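Local coordinates for argonaute protein (PDB 5I4A) that uses short RNA guides with a 5'-hydroxyl end to bind complementary target DNA or RNA and cleave it, with manganese preferred for DNA cleavage, at residues K30-A33 / R34-R38; S278-A281 / K282-F285. All coordinates share one frame; numbering follows the deposited sequence.

Contact 1: K30-A33 / R34-R38; sequences KLFA and RNLSR. With nucleotides of chain B.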
loop_
_atom_site.group_PDB
_atom_site.type_symbol
_atom_site.label_atom_id
_atom_site.label_comp_id
_atom_site.label_asym_id
_atom_site.label_seq_id
_atom_site.Cartn_x
_atom_site.Cartn_y
_atom_site.Cartn_z
ATOM N N LYS A 30 -36.837 6.866 12.150
ATOM C CA LYS A 30 -35.543 6.196 12.246
ATOM C C LYS A 30 -35.714 4.703 12.506
ATOM O O LYS A 30 -35.002 3.878 11.919
ATOM C CB LYS A 30 -34.695 6.841 13.342
ATOM C CG LYS A 30 -33.284 6.279 13.440
ATOM C CD LYS A 30 -32.392 7.168 14.291
ATOM C CE LYS A 30 -32.275 8.564 13.693
ATOM N NZ LYS A 30 -31.735 8.540 12.303
ATOM N N LEU A 31 -36.659 4.337 13.374
ATOM C CA LEU A 31 -36.906 2.926 13.654
ATOM C C LEU A 31 -37.543 2.226 12.460
ATOM O O LEU A 31 -37.188 1.086 12.139
ATOM C CB LEU A 31 -37.787 2.787 14.894
ATOM C CG LEU A 31 -38.244 1.376 15.274
ATOM C CD1 LEU A 31 -37.052 0.445 15.432
ATOM C CD2 LEU A 31 -39.076 1.412 16.547
ATOM N N PHE A 32 -38.498 2.887 11.800
ATOM C CA PHE A 32 -39.101 2.328 10.592
ATOM C C PHE A 32 -38.037 2.058 9.534
ATOM O O PHE A 32 -38.000 0.981 8.929
ATOM C CB PHE A 32 -40.179 3.283 10.070
ATOM C CG PHE A 32 -41.004 2.728 8.936
ATOM C CD1 PHE A 32 -41.482 1.428 8.973
ATOM C CD2 PHE A 32 -41.331 3.524 7.849
ATOM C CE1 PHE A 32 -42.248 0.923 7.933
ATOM C CE2 PHE A 32 -42.098 3.026 6.810
ATOM C CZ PHE A 32 -42.556 1.724 6.853
ATOM N N ALA A 33 -37.138 3.023 9.323
ATOM C CA ALA A 33 -36.069 2.843 8.345
ATOM C C ALA A 33 -35.128 1.714 8.747
ATOM O O ALA A 33 -34.658 0.954 7.893
ATOM C CB ALA A 33 -35.297 4.151 8.171
ATOM N N ARG A 34 -34.845 1.581 10.046
ATOM C CA ARG A 34 -33.922 0.544 10.496
ATOM C C ARG A 34 -34.498 -0.849 10.272
ATOM O O ARG A 34 -33.793 -1.753 9.807
ATOM C CB ARG A 34 -33.578 0.746 11.970
ATOM C CG ARG A 34 -32.746 -0.379 12.566
ATOM C CD ARG A 34 -31.297 0.036 12.757
ATOM N NE ARG A 34 -30.897 -0.024 14.161
ATOM C CZ ARG A 34 -29.968 -0.844 14.641
ATOM N NH1 ARG A 34 -29.323 -1.671 13.830
ATOM N NH2 ARG A 34 -29.673 -0.827 15.935
ATOM N N ASN A 35 -35.777 -1.044 10.596
ATOM C CA ASN A 35 -36.400 -2.346 10.373
ATOM C C ASN A 35 -36.490 -2.664 8.886
ATOM O O ASN A 35 -36.299 -3.816 8.480
ATOM C CB ASN A 35 -37.784 -2.387 11.019
ATOM C CG ASN A 35 -37.737 -2.129 12.513
ATOM O OD1 ASN A 35 -36.665 -2.129 13.120
ATOM N ND2 ASN A 35 -38.901 -1.912 13.113
ATOM N N LEU A 36 -36.775 -1.657 8.058
ATOM C CA LEU A 36 -36.817 -1.877 6.616
ATOM C C LEU A 36 -35.440 -2.238 6.073
ATOM O O LEU A 36 -35.319 -3.094 5.189
ATOM C CB LEU A 36 -37.367 -0.639 5.912
ATOM C CG LEU A 36 -38.854 -0.379 6.151
ATOM C CD1 LEU A 36 -39.293 0.911 5.481
ATOM C CD2 LEU A 36 -39.676 -1.559 5.654
ATOM N N SER A 37 -34.391 -1.595 6.590
ATOM C CA SER A 37 -33.035 -1.924 6.164
ATOM C C SER A 37 -32.682 -3.361 6.524
ATOM O O SER A 37 -32.078 -4.082 5.720
ATOM C CB SER A 37 -32.037 -0.956 6.800
ATOM O OG SER A 37 -32.433 0.393 6.626
ATOM N N ARG A 38 -33.064 -3.795 7.726
ATOM C CA ARG A 38 -32.679 -5.118 8.208
ATOM C C ARG A 38 -33.291 -6.224 7.358
ATOM O O ARG A 38 -32.611 -7.197 7.010
ATOM C CB ARG A 38 -33.101 -5.269 9.670
ATOM C CG ARG A 38 -32.399 -6.382 10.422
ATOM C CD ARG A 38 -33.035 -6.595 11.786
ATOM N NE ARG A 38 -34.105 -7.585 11.725
ATOM C CZ ARG A 38 -35.377 -7.306 11.463
ATOM N NH1 ARG A 38 -35.763 -6.057 11.239
ATOM N NH2 ARG A 38 -36.266 -8.281 11.422
ATOM P P U B 21 -28.205 -4.875 17.232
ATOM O OP1 U B 21 -28.837 -5.716 18.289
ATOM O OP2 U B 21 -29.086 -4.309 16.185
ATOM O "O5'" U B 21 -27.388 -3.640 17.840
ATOM C "C5'" U B 21 -26.922 -3.638 19.194
ATOM C "C4'" U B 21 -26.104 -4.878 19.482
ATOM O "O4'" U B 21 -24.741 -4.687 19.023
ATOM C "C3'" U B 21 -26.018 -5.377 20.936
ATOM O "O3'" U B 21 -26.585 -6.681 21.072
ATOM C "C2'" U B 21 -24.511 -5.482 21.219
ATOM O "O2'" U B 21 -24.140 -6.666 21.900
ATOM C "C1'" U B 21 -23.878 -5.445 19.830
ATOM N N1 U B 21 -22.534 -4.841 19.849
ATOM C C2 U B 21 -21.468 -5.712 20.031
ATOM O O2 U B 21 -21.579 -6.905 20.132
ATOM N N3 U B 21 -20.221 -5.173 20.088
ATOM C C4 U B 21 -19.925 -3.842 19.991
ATOM O O4 U B 21 -18.749 -3.496 20.057
ATOM C C5 U B 21 -21.053 -2.974 19.816
ATOM C C6 U B 21 -22.295 -3.487 19.760
#

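Contact 2: S278-A281 / K282-F285; sequences SRYA and KDVF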
loop_
_atom_site.group_PDB
_atom_site.type_symbol
_atom_site.label_atom_id
_atom_site.label_comp_id
_atom_site.label_asym_id
_atom_site.label_seq_id
_atom_site.Cartn_x
_atom_site.Cartn_y
_atom_site.Cartn_z
ATOM N N SER A 278 22.235 -3.258 -17.994
ATOM C CA SER A 278 21.542 -4.512 -17.732
ATOM C C SER A 278 20.091 -4.224 -17.383
ATOM O O SER A 278 19.736 -3.113 -16.979
ATOM C CB SER A 278 22.209 -5.296 -16.597
ATOM O OG SER A 278 21.503 -6.496 -16.324
ATOM N N ARG A 279 19.260 -5.247 -17.553
ATOM C CA ARG A 279 17.897 -5.242 -17.044
ATOM C C ARG A 279 17.813 -5.747 -15.612
ATOM O O ARG A 279 16.736 -5.681 -15.010
ATOM C CB ARG A 279 17.000 -6.109 -17.928
ATOM C CG ARG A 279 17.322 -7.592 -17.822
ATOM C CD ARG A 279 16.341 -8.453 -18.601
ATOM N NE ARG A 279 16.487 -8.281 -20.043
ATOM C CZ ARG A 279 15.794 -7.406 -20.762
ATOM N NH1 ARG A 279 14.901 -6.624 -20.170
ATOM N NH2 ARG A 279 15.993 -7.312 -22.071
ATOM N N TYR A 280 18.913 -6.263 -15.070
ATOM C CA TYR A 280 18.969 -6.801 -13.718
ATOM C C TYR A 280 19.720 -5.814 -12.837
ATOM O O TYR A 280 20.900 -5.535 -13.077
ATOM C CB TYR A 280 19.656 -8.168 -13.695
ATOM C CG TYR A 280 19.087 -9.170 -14.678
ATOM C CD1 TYR A 280 17.963 -9.920 -14.360
ATOM C CD2 TYR A 280 19.678 -9.371 -15.920
ATOM C CE1 TYR A 280 17.439 -10.835 -15.251
ATOM C CE2 TYR A 280 19.161 -10.290 -16.820
ATOM C CZ TYR A 280 18.039 -11.016 -16.480
ATOM O OH TYR A 280 17.512 -11.929 -17.365
ATOM N N ALA A 281 19.036 -5.292 -11.815
ATOM C CA ALA A 281 19.684 -4.363 -10.895
ATOM C C ALA A 281 20.916 -4.981 -10.246
ATOM O O ALA A 281 21.889 -4.272 -9.964
ATOM C CB ALA A 281 18.688 -3.903 -9.827
ATOM N N LYS A 282 20.904 -6.298 -10.024
ATOM C CA LYS A 282 22.021 -6.984 -9.385
ATOM C C LYS A 282 23.291 -6.956 -10.224
ATOM O O LYS A 282 24.377 -7.190 -9.680
ATOM C CB LYS A 282 21.631 -8.431 -9.074
ATOM C CG LYS A 282 21.323 -9.254 -10.304
ATOM C CD LYS A 282 21.142 -10.718 -9.966
ATOM C CE LYS A 282 20.821 -11.516 -11.216
ATOM N NZ LYS A 282 20.890 -12.981 -10.979
ATOM N N ASP A 283 23.193 -6.672 -11.521
ATOM C CA ASP A 283 24.402 -6.460 -12.310
ATOM C C ASP A 283 25.162 -5.206 -11.913
ATOM O O ASP A 283 26.214 -4.942 -12.493
ATOM C CB ASP A 283 24.058 -6.390 -13.805
ATOM C CG ASP A 283 23.991 -7.750 -14.441
ATOM O OD1 ASP A 283 24.476 -8.718 -13.807
ATOM O OD2 ASP A 283 23.471 -7.851 -15.575
ATOM N N VAL A 284 24.660 -4.440 -10.945
ATOM C CA VAL A 284 25.419 -3.306 -10.427
ATOM C C VAL A 284 26.778 -3.759 -9.907
ATOM O O VAL A 284 27.757 -3.004 -9.964
ATOM C CB VAL A 284 24.603 -2.565 -9.337
ATOM C CG1 VAL A 284 24.443 -3.432 -8.091
ATOM C CG2 VAL A 284 25.226 -1.210 -9.001
ATOM N N PHE A 285 26.868 -4.992 -9.404
ATOM C CA PHE A 285 28.139 -5.538 -8.944
ATOM C C PHE A 285 29.049 -5.967 -10.086
ATOM O O PHE A 285 30.240 -6.197 -9.854
ATOM C CB PHE A 285 27.898 -6.724 -8.007
ATOM C CG PHE A 285 27.200 -6.354 -6.732
ATOM C CD1 PHE A 285 27.891 -5.736 -5.702
ATOM C CD2 PHE A 285 25.854 -6.624 -6.561
ATOM C CE1 PHE A 285 27.253 -5.392 -4.525
ATOM C CE2 PHE A 285 25.211 -6.284 -5.386
ATOM C CZ PHE A 285 25.913 -5.666 -4.366
#

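Contact 1: K30-A33 / R34-R38
The carbonyl oxygen of Ala33 is gripped twice by Ser37: the backbone N of Ser37 lies 2.9 Å from Ala33 O and the hydroxyl OG of Ser37 2.6 Å from the same atom. The two donors reach the oxygen from opposite faces of its carbonyl plane. OG can fold back over the preceding turn because it stands anti to the carbonyl carbon of its own residue (chi1 -50°), and it is also hydrogen-bonded to Phe44 N, so one hydroxyl joins the helix to the chain beyond it.

Three further i to i+4 bonds run alongside, from the amides of Arg34, Asn35 and Leu36 to the carbonyls of Lys30, Leu31 and Phe32. On the buried side, Leu36 lays its CD1 methyl over one face of the Phe32 ring, 3.7 Å from the ring centroid and 14° off the normal, a CH-pi contact whose closest approach is CD1 to CZ of Phe32 at 3.6 Å. An alanine in place of Phe32 would remove this face and is likely to leave the Leu36 methyl without its partner and open a gap beside Tyr70, whose ring meets that of Phe32 edge-to-face. On the exposed side, Leu31 CD1 touches OD1 of Asn35 at 3.5 Å.

Arg34 bends at chi2 and chi3 and carries its guanidinium toward the RNA, with NH1 and NH2 of Arg34 both 3.5 Å from OP2 of U21 of chain B, the phosphate oxygen lying oblique to the guanidinium. NH1 also makes a weak hydrogen bond to another phosphate of the RNA, while Lys30, one turn earlier, forms a salt bridge with Asp46. Helix 29-40 of the N-terminal domain rests Phe32, Ala33 and Leu36 on Val51 of strand 51-56, in the four-stranded antiparallel sheet.

Contact 2: S278-A281 / K282-F285
Tyr280 and Asp283 run alongside one another in a common direction, and OD2 of Asp283 faces the rim of the tyrosine ring close to the ring plane, 4.1 Å from CD2 of Tyr280. Ring and carboxylate planes are turned 76° against each other. At the base of the side chain, CB of Tyr280 touches CG of Lys282 at 3.9 Å. From there the lysine chain runs out extended; its ammonium ends so far from the ring that any cation-pi attraction is weak at most.

The same carboxylate oxygen takes the short hydrogen bond of the turn: OG of Ser278 donates to OD2 of Asp283 at 2.5 Å, arriving on the anti side and 29° out of the carboxylate plane. OG of Ser278 points away from the residue's own N and lies beside its carbonyl carbon, which turns the hydroxyl forward along the chain. There OG also accepts from the backbone N of Tyr280 at 2.9 Å, in a nearly straight bond of 167°. The buried hydroxyl is therefore used as donor and acceptor at once, and the two bonds fix its rotation. Asp283 OD1 has a long, weak ion pair with Lys286.

The backbone closes the turn in two steps, from Asp283 N to Tyr280 O at 3.0 Å and from Val284 N to Ala281 O at 2.9 Å. Both amides stand well above the carbonyl planes they meet. Val284 then packs on Phe273, Phe289 and Leu333, the last from helix 325-333. The bonds to Tyr280 O and Ala281 O, both i to i+3, are those of a 3-10 turn leading into helix 284-287, and Ser278 ahead of it forms an ST turn, so that linker L2 passes from strand 277-278 into the helix through two consecutive turn motifs.

How the contacts relate
After strand 8-10, the chain lays down strand 16-22 of the four-stranded antiparallel sheet and then helix 29-40, where contact 1 joins successive turns of one helix in the N-terminal domain. It closes no long loop. After linker L1, the PAZ domain and the first part of linker L2, contact 2 turns the chain from strand 277-278 into helix 284-287. The two follow in series, neither nesting nor crossing, with centres about 62 Å apart on opposite sides of the chain's centre. Contact 1 joins its helix to strand 51-56 and reaches the RNA; contact 2 brings the later part of linker L2 against helix 325-333 of the Mid domain.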